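Local coordinates for beta-microseminoprotein (Homo sapiens, PDB 3IX0), which is a secreted prostate and seminal plasma protein that forms an edge-to-edge homodimer, interacts with PI16 and probably binds immunoglobulin, at residues S14-M19 / C42-I47; T55-D60 / V89-I94; T51-P56 / C73-V78. All blocks are in the same frame, centred on the assembly; numbering follows the deposited sequence.

Contact 1: residues S14-M19 / C42-I47; sequences STRKCM and CYETEI
The disulfide C18–C42 clips the short strand 18-19 to the end of strand 38-42, an inner strand of the four-stranded antiparallel sheet of this Greek key protein. Its SG atoms lie 2.0 Å apart with a chi3 of 77°. The two halves reach the bond differently: SG of C18 sits beside its own backbone N, whereas SG of C42 is swung anti to its N (chi1 164°). The bridge is buried, and I47 covers it alongside, with CG1 3.7 Å from SG of C18 and CD1 3.9 Å from CB of C18. Cutting I47 back to an alanine would remove everything beyond CB, including the CG1 and CD1 that touch C18, and would probably leave a gap beside the C18 half of the disulfide.

Farther out, at the solvent-exposed end, R16 and E44 form a salt bridge, R16 NH2 lying 2.7 Å from E44 OE1. The arginine chain bends at chi2 and chi3, and OE1 comes to rest over a face of the guanidinium, also 3.0 Å from CZ of R16. The carboxylate plane is turned 47° from the guanidinium plane, unlike a flat paired bridge. R16 is poorly ordered, consistent with a mobile, solvent-side salt bridge.

N7 ties the two backbones together: its ND2 hydrogen-bonds to the carbonyl oxygens of R16, Y43 and E44. Backbone bonds from C18 to H26 and from I47 to I5 fix the strands on which the disulfide and its aliphatic cover are mounted. E44 itself stands in the tight turn of the hairpin between strands 38-42 and 46-51, where Y43 and E46 pair across two residues: Y43 N donates to E46 O at 2.8 Å, while the turn-closing bond from E46 N to Y43 O is weak at 3.4 Å.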
loop_
_atom_site.group_PDB
_atom_site.type_symbol
_atom_site.label_atom_id
_atom_site.label_comp_id
_atom_site.label_asym_id
_atom_site.label_seq_id
_atom_site.Cartn_x
_atom_site.Cartn_y
_atom_site.Cartn_z
ATOM N N SER B 14 29.662 7.978 8.999
ATOM C CA SER B 14 30.377 8.235 7.759
ATOM C C SER B 14 29.655 7.634 6.555
ATOM O O SER B 14 30.228 7.532 5.470
ATOM C CB SER B 14 31.814 7.708 7.850
ATOM O OG SER B 14 31.843 6.352 8.258
ATOM N N THR B 15 28.402 7.237 6.751
ATOM C CA THR B 15 27.605 6.642 5.681
ATOM C C THR B 15 26.120 6.891 5.908
ATOM O O THR B 15 25.707 7.244 7.012
ATOM C CB THR B 15 27.901 5.120 5.547
ATOM O OG1 THR B 15 29.290 4.945 5.239
ATOM C CG2 THR B 15 27.081 4.508 4.429
ATOM N N ARG B 16 25.320 6.731 4.859
ATOM C CA ARG B 16 23.896 7.071 4.926
ATOM C C ARG B 16 22.992 5.867 5.189
ATOM O O ARG B 16 21.800 5.885 4.864
ATOM C CB ARG B 16 23.432 7.782 3.648
ATOM C CG ARG B 16 24.230 9.025 3.280
ATOM C CD ARG B 16 25.598 8.698 2.680
ATOM N NE ARG B 16 25.551 8.035 1.376
ATOM C CZ ARG B 16 25.639 6.719 1.197
ATOM N NH1 ARG B 16 25.763 5.912 2.242
ATOM N NH2 ARG B 16 25.598 6.209 -0.027
ATOM N N LYS B 17 23.561 4.822 5.772
ATOM C CA LYS B 17 22.768 3.692 6.201
ATOM C C LYS B 17 21.498 4.198 6.878
ATOM O O LYS B 17 21.540 5.159 7.629
ATOM C CB LYS B 17 23.576 2.827 7.154
ATOM C CG LYS B 17 24.792 2.167 6.510
ATOM C CD LYS B 17 25.310 1.004 7.347
ATOM C CE LYS B 17 26.533 0.376 6.701
ATOM N NZ LYS B 17 27.773 1.106 7.067
ATOM N N CYS B 18 20.368 3.558 6.601
ATOM C CA CYS B 18 19.110 3.936 7.236
ATOM C C CYS B 18 19.051 3.373 8.643
ATOM O O CYS B 18 19.355 2.197 8.856
ATOM C CB CYS B 18 17.906 3.406 6.438
ATOM S SG CYS B 18 17.899 3.837 4.676
ATOM N N MET B 19 18.653 4.204 9.602
ATOM C CA MET B 19 18.373 3.711 10.944
ATOM C C MET B 19 16.887 3.439 11.129
ATOM O O MET B 19 16.049 4.258 10.753
ATOM C CB MET B 19 18.847 4.692 12.014
ATOM C CG MET B 19 18.463 4.239 13.424
ATOM S SD MET B 19 19.492 4.869 14.764
ATOM C CE MET B 19 20.968 3.867 14.567
ATOM N N CYS B 42 15.427 0.364 2.614
ATOM C CA CYS B 42 16.284 1.513 2.805
ATOM C C CYS B 42 16.869 1.980 1.470
ATOM O O CYS B 42 17.534 1.221 0.787
ATOM C CB CYS B 42 17.427 1.146 3.745
ATOM S SG CYS B 42 18.809 2.320 3.700
ATOM N N TYR B 43 16.620 3.225 1.094
ATOM C CA TYR B 43 17.258 3.780 -0.096
ATOM C C TYR B 43 18.081 4.993 0.259
ATOM O O TYR B 43 17.911 5.623 1.322
ATOM C CB TYR B 43 16.238 4.232 -1.158
ATOM C CG TYR B 43 15.233 3.190 -1.568
ATOM C CD1 TYR B 43 13.999 3.112 -0.940
ATOM C CD2 TYR B 43 15.515 2.284 -2.580
ATOM C CE1 TYR B 43 13.074 2.155 -1.303
ATOM C CE2 TYR B 43 14.590 1.323 -2.951
ATOM C CZ TYR B 43 13.372 1.264 -2.313
ATOM O OH TYR B 43 12.445 0.305 -2.672
ATOM N N GLU B 44 18.949 5.327 -0.683
ATOM C CA GLU B 44 19.759 6.524 -0.627
ATOM C C GLU B 44 18.958 7.693 -0.050
ATOM O O GLU B 44 19.332 8.263 0.967
ATOM C CB GLU B 44 20.253 6.840 -2.038
ATOM C CG GLU B 44 21.502 7.674 -2.104
ATOM C CD GLU B 44 22.689 6.995 -1.458
ATOM O OE1 GLU B 44 23.268 7.582 -0.514
ATOM O OE2 GLU B 44 23.036 5.878 -1.897
ATOM N N THR B 45 17.827 8.025 -0.665
ATOM C CA THR B 45 17.124 9.237 -0.278
ATOM C C THR B 45 15.816 9.028 0.470
ATOM O O THR B 45 15.178 9.995 0.870
ATOM C CB THR B 45 16.834 10.108 -1.505
ATOM O OG1 THR B 45 16.038 9.358 -2.427
ATOM C CG2 THR B 45 18.143 10.516 -2.170
ATOM N N GLU B 46 15.422 7.778 0.680
ATOM C CA GLU B 46 14.141 7.521 1.311
ATOM C C GLU B 46 14.075 6.172 2.009
ATOM O O GLU B 46 14.861 5.276 1.725
ATOM C CB GLU B 46 13.010 7.611 0.274
ATOM C CG GLU B 46 13.134 6.640 -0.887
ATOM C CD GLU B 46 11.941 6.714 -1.844
ATOM O OE1 GLU B 46 11.164 7.690 -1.774
ATOM O OE2 GLU B 46 11.776 5.791 -2.667
ATOM N N ILE B 47 13.110 6.044 2.911
ATOM C CA ILE B 47 12.783 4.784 3.524
ATOM C C ILE B 47 11.302 4.554 3.286
ATOM O O ILE B 47 10.486 5.452 3.490
ATOM C CB ILE B 47 13.042 4.809 5.041
ATOM C CG1 ILE B 47 14.497 5.190 5.342
ATOM C CG2 ILE B 47 12.736 3.441 5.656
ATOM C CD1 ILE B 47 14.720 5.559 6.792
#

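Contact 2: residues T55-D60 / V89-I94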
loop_
_atom_site.group_PDB
_atom_site.type_symbol
_atom_site.label_atom_id
_atom_site.label_comp_id
_atom_site.label_asym_id
_atom_site.label_seq_id
_atom_site.Cartn_x
_atom_site.Cartn_y
_atom_site.Cartn_z
ATOM N N THR B 55 -6.062 -7.347 5.121
ATOM C CA THR B 55 -7.255 -7.227 5.958
ATOM C C THR B 55 -8.514 -7.642 5.204
ATOM O O THR B 55 -8.868 -7.027 4.208
ATOM C CB THR B 55 -7.437 -5.761 6.425
ATOM O OG1 THR B 55 -6.221 -5.306 7.003
ATOM C CG2 THR B 55 -8.566 -5.626 7.451
ATOM N N PRO B 56 -9.198 -8.689 5.680
ATOM C CA PRO B 56 -10.462 -9.083 5.051
ATOM C C PRO B 56 -11.530 -8.056 5.371
ATOM O O PRO B 56 -11.688 -7.704 6.528
ATOM C CB PRO B 56 -10.806 -10.394 5.754
ATOM C CG PRO B 56 -10.107 -10.233 7.135
ATOM C CD PRO B 56 -8.805 -9.595 6.777
ATOM N N VAL B 57 -12.266 -7.605 4.362
ATOM C CA VAL B 57 -13.263 -6.555 4.552
ATOM C C VAL B 57 -14.630 -6.972 4.010
ATOM O O VAL B 57 -15.651 -6.362 4.333
ATOM C CB VAL B 57 -12.810 -5.210 3.921
ATOM C CG1 VAL B 57 -11.642 -4.625 4.703
ATOM C CG2 VAL B 57 -12.420 -5.400 2.445
ATOM N N GLY B 58 -14.652 -8.022 3.201
ATOM C CA GLY B 58 -15.906 -8.510 2.662
ATOM C C GLY B 58 -16.216 -9.925 3.111
ATOM O O GLY B 58 -15.622 -10.895 2.636
ATOM N N TYR B 59 -17.163 -10.032 4.031
ATOM C CA TYR B 59 -17.639 -11.313 4.516
ATOM C C TYR B 59 -18.884 -11.060 5.356
ATOM O O TYR B 59 -19.234 -9.911 5.621
ATOM C CB TYR B 59 -16.567 -12.004 5.360
ATOM C CG TYR B 59 -16.068 -11.158 6.515
ATOM C CD1 TYR B 59 -16.691 -11.206 7.750
ATOM C CD2 TYR B 59 -14.967 -10.308 6.365
ATOM C CE1 TYR B 59 -16.238 -10.449 8.804
ATOM C CE2 TYR B 59 -14.505 -9.542 7.420
ATOM C CZ TYR B 59 -15.144 -9.614 8.636
ATOM O OH TYR B 59 -14.712 -8.856 9.694
ATOM N N ASP B 60 -19.527 -12.141 5.780
ATOM C CA ASP B 60 -20.737 -12.095 6.591
ATOM C C ASP B 60 -20.437 -11.665 8.023
ATOM O O ASP B 60 -20.058 -12.491 8.859
ATOM C CB ASP B 60 -21.347 -13.492 6.607
ATOM C CG ASP B 60 -22.658 -13.560 7.364
ATOM O OD1 ASP B 60 -22.980 -12.656 8.173
ATOM O OD2 ASP B 60 -23.359 -14.551 7.150
ATOM N N VAL B 89 -14.434 -15.292 2.259
ATOM C CA VAL B 89 -14.145 -13.866 2.177
ATOM C C VAL B 89 -14.195 -13.424 0.728
ATOM O O VAL B 89 -13.422 -13.891 -0.097
ATOM C CB VAL B 89 -12.730 -13.513 2.698
ATOM C CG1 VAL B 89 -12.398 -11.988 2.425
ATOM C CG2 VAL B 89 -12.583 -13.869 4.158
ATOM N N SER B 90 -15.073 -12.487 0.433
ATOM C CA SER B 90 -15.210 -12.007 -0.924
ATOM C C SER B 90 -14.273 -10.832 -1.253
ATOM O O SER B 90 -14.036 -10.538 -2.431
ATOM C CB SER B 90 -16.663 -11.618 -1.177
ATOM O OG SER B 90 -17.100 -10.702 -0.193
ATOM N N GLU B 91 -13.745 -10.156 -0.231
ATOM C CA GLU B 91 -12.829 -9.036 -0.476
ATOM C C GLU B 91 -11.771 -8.817 0.602
ATOM O O GLU B 91 -12.091 -8.659 1.787
ATOM C CB GLU B 91 -13.591 -7.723 -0.721
ATOM C CG GLU B 91 -12.640 -6.531 -0.935
ATOM C CD GLU B 91 -13.331 -5.201 -1.244
ATOM O OE1 GLU B 91 -14.572 -5.125 -1.218
ATOM O OE2 GLU B 91 -12.614 -4.213 -1.513
ATOM N N TRP B 92 -10.510 -8.806 0.171
ATOM C CA TRP B 92 -9.389 -8.479 1.040
ATOM C C TRP B 92 -8.785 -7.152 0.611
ATOM O O TRP B 92 -8.835 -6.771 -0.563
ATOM C CB TRP B 92 -8.288 -9.530 0.959
ATOM C CG TRP B 92 -8.668 -10.899 1.386
ATOM C CD1 TRP B 92 -9.338 -11.835 0.647
ATOM C CD2 TRP B 92 -8.372 -11.514 2.642
ATOM N NE1 TRP B 92 -9.486 -12.989 1.373
ATOM C CE2 TRP B 92 -8.902 -12.819 2.601
ATOM C CE3 TRP B 92 -7.719 -11.083 3.800
ATOM C CZ2 TRP B 92 -8.790 -13.700 3.668
ATOM C CZ3 TRP B 92 -7.605 -11.954 4.858
ATOM C CH2 TRP B 92 -8.144 -13.253 4.789
ATOM N N ILE B 93 -8.170 -6.464 1.557
ATOM C CA ILE B 93 -7.484 -5.227 1.240
ATOM C C ILE B 93 -6.118 -5.216 1.889
ATOM O O ILE B 93 -5.962 -5.709 3.007
ATOM C CB ILE B 93 -8.304 -4.027 1.698
ATOM C CG1 ILE B 93 -9.311 -3.671 0.601
ATOM C CG2 ILE B 93 -7.389 -2.858 2.032
ATOM C CD1 ILE B 93 -10.173 -2.483 0.898
ATOM N N ILE B 94 -5.126 -4.680 1.183
ATOM C CA ILE B 94 -3.781 -4.560 1.733
ATOM C C ILE B 94 -3.042 -3.339 1.224
ATOM O O ILE B 94 -2.855 -3.176 0.015
ATOM C CB ILE B 94 -2.910 -5.774 1.424
ATOM C CG1 ILE B 94 -1.612 -5.682 2.223
ATOM C CG2 ILE B 94 -2.587 -5.852 -0.068
ATOM C CD1 ILE B 94 -0.685 -6.842 1.978
ATOM O OXT ILE B 94 -2.606 -2.517 2.032
HETATM O O HOH W 1 -4.204 -4.423 5.693
#
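With CG beside its backbone N (chi1 -62°) and chi2 at 81°, W92 brings a face of the six-membered part of its indole against P56. CB of P56 stands 3.8 Å from the centroid of that W92 ring, only 18° off its normal, a CH-pi contact over the face. CG1 of V89 lies over the same face and also meets CB of P56.

The backbones form an antiparallel pair of strands that contains a classic beta bulge. T55 and I93 exchange two hydrogen bonds, T55 N to I93 O being 2.7 Å. Between P56 and G58 the register slips by one residue, and E91 O takes both local amides: V57 N almost head-on at 2.8 Å and G58 N on a lone pair at 3.0 Å. At the bulge, where S90 and E91 both face G58, S90 N donates to G58 O, and S90 OG adds a weak bond to the same oxygen. CG2 of V57 packs 3.6 Å from CG of E91 and also touches CD1 of I93.

P56 and V89 pack against strand 74-79, while T55 and Y59 touch strand 64-69. On the outer edge W92 and I93 pair antiparallel with a strand of the second subunit, so the sheet continues across the dimer, with W92 on F4 and I93 on Y3 of that subunit.

Contact 3: residues T51-P56 / C73-V78; sequences TLVSTP and CKYIVV
Strand 55-58 and the segment leading into it pack beside strand 74-79, joining the two-stranded sheets that make up the C-terminal half of the protein; the touching parts run only 10° apart. Y75 is the main side chain between them. Its CG lies beside the backbone N (chi1 -76°), sending the ring across V53 and P56, each of which it crosses at about a right angle. CG1 of V53 meets CE1 of Y75 at 3.7 Å, and CD of P56 meets CD1 of Y75 at 3.5 Å. The oxygen of S54 approaches the ring's edge, near its plane. Farther along, CG of P56 slides past CG2 of V77, 3.6 Å apart.

Water, not direct backbone pairing, bridges the two backbones. One molecule accepts from S54 N and donates to C73 O; another donates to S54 O and accepts from Y75 N, at 3.0 Å. C73 also carries the disulfide to C37, next to strand 38-42 of the four-stranded sheet. T55 and Y75 lie side by side, pointing the same way, and a third water joins their ends, 2.5 Å from T55 OG1 and 2.7 Å from Y75 OH.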
loop_
_atom_site.group_PDB
_atom_site.type_symbol
_atom_site.label_atom_id
_atom_site.label_comp_id
_atom_site.label_asym_id
_atom_site.label_seq_id
_atom_site.Cartn_x
_atom_site.Cartn_y
_atom_site.Cartn_z
ATOM N N THR B 51 2.875 -2.602 4.854
ATOM C CA THR B 51 2.336 -3.652 5.688
ATOM C C THR B 51 2.365 -4.995 4.949
ATOM O O THR B 51 2.146 -5.071 3.736
ATOM C CB THR B 51 0.905 -3.343 6.132
ATOM O OG1 THR B 51 0.478 -4.363 7.038
ATOM C CG2 THR B 51 -0.039 -3.322 4.935
ATOM N N LEU B 52 2.620 -6.065 5.679
ATOM C CA LEU B 52 2.436 -7.382 5.081
ATOM C C LEU B 52 1.024 -7.926 5.298
ATOM O O LEU B 52 0.675 -8.981 4.776
ATOM C CB LEU B 52 3.488 -8.353 5.601
ATOM C CG LEU B 52 4.891 -7.929 5.150
ATOM C CD1 LEU B 52 5.956 -8.499 6.077
ATOM C CD2 LEU B 52 5.127 -8.324 3.692
ATOM N N VAL B 53 0.206 -7.205 6.062
ATOM C CA VAL B 53 -1.076 -7.772 6.481
ATOM C C VAL B 53 -2.209 -7.468 5.512
ATOM O O VAL B 53 -2.532 -6.314 5.270
ATOM C CB VAL B 53 -1.505 -7.295 7.890
ATOM C CG1 VAL B 53 -2.824 -7.972 8.296
ATOM C CG2 VAL B 53 -0.404 -7.581 8.910
ATOM N N SER B 54 -2.825 -8.518 4.980
ATOM C CA SER B 54 -4.045 -8.375 4.211
ATOM C C SER B 54 -5.294 -8.428 5.117
ATOM O O SER B 54 -5.549 -9.423 5.794
ATOM C CB SER B 54 -4.115 -9.466 3.143
ATOM O OG SER B 54 -4.952 -9.046 2.096
ATOM N N THR B 55 -6.062 -7.347 5.121
ATOM C CA THR B 55 -7.255 -7.227 5.958
ATOM C C THR B 55 -8.514 -7.642 5.204
ATOM O O THR B 55 -8.868 -7.027 4.208
ATOM C CB THR B 55 -7.437 -5.761 6.425
ATOM O OG1 THR B 55 -6.221 -5.306 7.003
ATOM C CG2 THR B 55 -8.566 -5.626 7.451
ATOM N N PRO B 56 -9.198 -8.689 5.680
ATOM C CA PRO B 56 -10.462 -9.083 5.051
ATOM C C PRO B 56 -11.530 -8.056 5.371
ATOM O O PRO B 56 -11.688 -7.704 6.528
ATOM C CB PRO B 56 -10.806 -10.394 5.754
ATOM C CG PRO B 56 -10.107 -10.233 7.135
ATOM C CD PRO B 56 -8.805 -9.595 6.777
ATOM N N CYS B 73 1.333 -12.722 10.812
ATOM C CA CYS B 73 0.984 -11.484 10.140
ATOM C C CYS B 73 -0.201 -11.663 9.224
ATOM O O CYS B 73 -0.162 -11.221 8.075
ATOM C CB CYS B 73 2.168 -10.981 9.320
ATOM S SG CYS B 73 3.496 -10.498 10.341
ATOM N N LYS B 74 -1.246 -12.324 9.709
ATOM C CA LYS B 74 -2.447 -12.485 8.894
ATOM C C LYS B 74 -3.722 -12.608 9.720
ATOM O O LYS B 74 -3.681 -12.812 10.933
ATOM C CB LYS B 74 -2.316 -13.725 7.999
ATOM C CG LYS B 74 -2.251 -15.048 8.783
ATOM C CD LYS B 74 -2.644 -16.244 7.920
ATOM C CE LYS B 74 -2.762 -17.510 8.765
ATOM N NZ LYS B 74 -2.998 -18.725 7.934
ATOM N N TYR B 75 -4.855 -12.511 9.039
ATOM C CA TYR B 75 -6.154 -12.756 9.652
ATOM C C TYR B 75 -6.702 -14.113 9.264
ATOM O O TYR B 75 -6.454 -14.602 8.178
ATOM C CB TYR B 75 -7.172 -11.745 9.162
ATOM C CG TYR B 75 -7.050 -10.393 9.772
ATOM C CD1 TYR B 75 -6.292 -9.397 9.154
ATOM C CD2 TYR B 75 -7.707 -10.090 10.952
ATOM C CE1 TYR B 75 -6.191 -8.131 9.708
ATOM C CE2 TYR B 75 -7.614 -8.818 11.521
ATOM C CZ TYR B 75 -6.855 -7.856 10.897
ATOM O OH TYR B 75 -6.764 -6.617 11.463
ATOM N N ILE B 76 -7.478 -14.700 10.159
ATOM C CA ILE B 76 -8.386 -15.757 9.780
ATOM C C ILE B 76 -9.796 -15.187 9.912
ATOM O O ILE B 76 -10.010 -14.193 10.609
ATOM C CB ILE B 76 -8.208 -17.013 10.651
ATOM C CG1 ILE B 76 -8.381 -16.686 12.135
ATOM C CG2 ILE B 76 -6.834 -17.631 10.402
ATOM C CD1 ILE B 76 -8.707 -17.909 12.992
ATOM N N VAL B 77 -10.741 -15.788 9.207
ATOM C CA VAL B 77 -12.131 -15.351 9.263
ATOM C C VAL B 77 -12.994 -16.569 9.514
ATOM O O VAL B 77 -13.016 -17.501 8.709
ATOM C CB VAL B 77 -12.588 -14.679 7.978
ATOM C CG1 VAL B 77 -14.019 -14.213 8.127
ATOM C CG2 VAL B 77 -11.645 -13.500 7.627
ATOM N N VAL B 78 -13.702 -16.545 10.640
ATOM C CA VAL B 78 -14.284 -17.747 11.194
ATOM C C VAL B 78 -15.676 -17.506 11.757
ATOM O O VAL B 78 -16.086 -16.375 11.994
ATOM C CB VAL B 78 -13.365 -18.332 12.280
ATOM C CG1 VAL B 78 -12.047 -18.769 11.669
ATOM C CG2 VAL B 78 -13.102 -17.314 13.377
HETATM O O HOH W 2 -1.786 -11.365 5.636
HETATM O O HOH W 3 -4.413 -11.703 6.148
HETATM O O HOH W 4 -6.092 -4.973 9.491
#

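How the contacts relate
The chain is elongated, and the contacts mark its two halves. Contact 1 comes first along the sequence and closes before the others open; its centre lies about 35 Å from that of contact 2 and 30 Å from that of contact 3, on the opposite side of the chain's centre. Strand 46-51 leads from it into segment 51-56, the link between the halves. Contacts 2 and 3 are neighbours, their centres about 9 Å apart, and share T55 and P56: strand 55-58 hydrogen-bonds to 91-93 and also packs against 74-79. Contact 2 alone reaches the second subunit, forming part of the dimer interface.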